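Local coordinates for lipid binding protein (Grifola frondosa, PDB 5H0Q) that probably binds complexes of sphingomyelin and cholesterol in lipid membrane domains, at residues Y3-D8 with N38-Q43. Numbering follows the deposited sequence. Where two conformers were deposited one is given.
Sequences YGVEID and NVYQDQ
Tyr40 lays its ring flat on the backbone of Gly4, a CH-pi contact at the surface of this beta-sandwich-like protein, where the segment leaving strand 2-3 passes the start of helix 41-55. Tyr40 is the N-cap residue of that helix, and its CG lies anti to the carbonyl carbon (chi1 -62°), which swings the ring out over the segment 3-8. Followed outward, Tyr40 CB already brushes Gly4 CA at 4.0 Å. Of the ring atoms, Tyr40 CG lies nearest Gly4 CA, at 3.4 Å, and CD1 and CD2 straddle that carbon. Gly4 CA sits over the ring centre, 3.5 Å from the centroid of the Tyr40 ring and 14° off its normal. Farther along, CE2 passes near the backbone N of Val5. In one of the two conformers of Val5, Tyr40 CZ meets the branch Val5 CG2 at 3.9 Å, and the tip, Tyr40 OH, comes near the same methyl; both approaches hold for that copy alone. Gly4, at positive phi and without a side chain, lets the flat ring rest directly on its CA.

One helical turn on from Tyr40, Gln43 reaches down to Tyr3, its CB and OE1 both near CD1 of that ring; amide and ring planes stand 72° apart. No direct hydrogen bond links the two segments; instead a water accepts from Gly4 N and donates to Gln43 OE1. On the sheet side, Tyr3 pairs through its backbone with Trp99 of strand 99-105, whose side chain touches Tyr40 as well, while Gly4 O takes a hydrogen bond from Gln98. The bridging water oxygen lies 2.9 Å from Gln43 OE1.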
# COMPACT_ATOMS: atom_id res chain seq x y z
N TYR A 3 -9.65 6.61 -4.98
CA TYR A 3 -10.38 6.06 -6.11
C TYR A 3 -11.24 4.89 -5.69
O TYR A 3 -10.82 4.05 -4.89
CB TYR A 3 -9.44 5.59 -7.23
CG TYR A 3 -8.48 6.66 -7.63
CD1 TYR A 3 -8.86 7.64 -8.53
CD2 TYR A 3 -7.21 6.71 -7.08
CE1 TYR A 3 -7.99 8.64 -8.87
CE2 TYR A 3 -6.32 7.72 -7.43
CZ TYR A 3 -6.72 8.68 -8.33
OH TYR A 3 -5.87 9.69 -8.70
N GLY A 4 -12.44 4.81 -6.25
CA GLY A 4 -13.38 3.74 -5.95
C GLY A 4 -14.43 4.15 -4.93
O GLY A 4 -14.33 5.18 -4.25
N VAL A 5 -15.46 3.32 -4.85
CA VAL A 5 -16.55 3.49 -3.90
C VAL A 5 -16.28 2.62 -2.69
O VAL A 5 -15.77 1.50 -2.81
CB VAL A 5 -17.91 3.14 -4.54
CG1 VAL A 5 -19.04 3.51 -3.59
CG2 VAL A 5 -18.08 3.82 -5.86
N GLU A 6 -16.63 3.13 -1.51
CA GLU A 6 -16.47 2.34 -0.30
C GLU A 6 -17.47 1.19 -0.25
O GLU A 6 -18.67 1.39 -0.41
CB GLU A 6 -16.62 3.24 0.93
CG GLU A 6 -16.35 2.51 2.25
CD GLU A 6 -16.03 3.45 3.39
OE1 GLU A 6 -15.94 2.96 4.53
OE2 GLU A 6 -15.85 4.66 3.16
N ILE A 7 -16.97 -0.02 -0.00
CA ILE A 7 -17.76 -1.24 -0.01
C ILE A 7 -18.04 -1.58 1.45
O ILE A 7 -17.17 -2.08 2.15
CB ILE A 7 -17.04 -2.37 -0.75
CG1 ILE A 7 -16.87 -1.97 -2.23
CG2 ILE A 7 -17.82 -3.66 -0.64
CD1 ILE A 7 -16.04 -2.93 -3.01
N ASP A 8 -19.23 -1.21 1.90
CA ASP A 8 -19.61 -1.37 3.31
C ASP A 8 -20.93 -2.13 3.40
O ASP A 8 -21.37 -2.75 2.43
CB ASP A 8 -19.73 -0.01 3.99
CG ASP A 8 -20.63 0.95 3.23
OD1 ASP A 8 -21.40 0.52 2.33
OD2 ASP A 8 -20.60 2.16 3.55
N ASN A 38 -10.68 -4.71 -9.83
CA ASN A 38 -10.30 -4.19 -11.13
C ASN A 38 -11.24 -3.11 -11.64
O ASN A 38 -10.95 -2.49 -12.68
CB ASN A 38 -10.17 -5.34 -12.12
CG ASN A 38 -9.08 -6.31 -11.72
OD1 ASN A 38 -7.91 -6.14 -12.08
ND2 ASN A 38 -9.43 -7.31 -10.92
N VAL A 39 -12.33 -2.82 -10.92
CA VAL A 39 -13.30 -1.84 -11.40
C VAL A 39 -12.70 -0.44 -11.48
O VAL A 39 -12.92 0.28 -12.46
CB VAL A 39 -14.56 -1.88 -10.51
CG1 VAL A 39 -15.57 -0.82 -10.93
CG2 VAL A 39 -15.19 -3.27 -10.56
N TYR A 40 -11.95 -0.02 -10.45
CA TYR A 40 -11.33 1.31 -10.46
C TYR A 40 -9.81 1.25 -10.61
O TYR A 40 -9.15 2.29 -10.53
CB TYR A 40 -11.71 2.07 -9.19
CG TYR A 40 -13.20 2.31 -9.07
CD1 TYR A 40 -13.78 3.46 -9.59
CD2 TYR A 40 -14.04 1.38 -8.48
CE1 TYR A 40 -15.13 3.69 -9.52
CE2 TYR A 40 -15.41 1.60 -8.38
CZ TYR A 40 -15.94 2.76 -8.91
OH TYR A 40 -17.29 3.01 -8.85
N GLN A 41 -9.24 0.07 -10.86
CA GLN A 41 -7.79 -0.05 -10.92
C GLN A 41 -7.22 0.81 -12.05
O GLN A 41 -6.14 1.39 -11.89
CB GLN A 41 -7.37 -1.50 -11.10
CG GLN A 41 -5.86 -1.68 -11.10
CD GLN A 41 -5.45 -3.11 -10.88
OE1 GLN A 41 -6.18 -3.89 -10.27
NE2 GLN A 41 -4.28 -3.48 -11.39
N ASP A 42 -7.91 0.88 -13.19
CA ASP A 42 -7.42 1.69 -14.30
C ASP A 42 -7.25 3.15 -13.88
O ASP A 42 -6.29 3.81 -14.29
CB ASP A 42 -8.36 1.60 -15.50
CG ASP A 42 -7.81 2.31 -16.73
OD1 ASP A 42 -6.57 2.30 -16.92
OD2 ASP A 42 -8.61 2.89 -17.49
N GLN A 43 -8.16 3.66 -13.05
CA GLN A 43 -8.01 5.02 -12.56
C GLN A 43 -6.75 5.14 -11.72
O GLN A 43 -6.00 6.12 -11.83
CB GLN A 43 -9.22 5.45 -11.75
CG GLN A 43 -10.49 5.74 -12.55
CD GLN A 43 -11.48 6.56 -11.75
OE1 GLN A 43 -11.71 6.29 -10.57
NE2 GLN A 43 -12.05 7.57 -12.37
O HOH W 1 -13.18 6.85 -8.19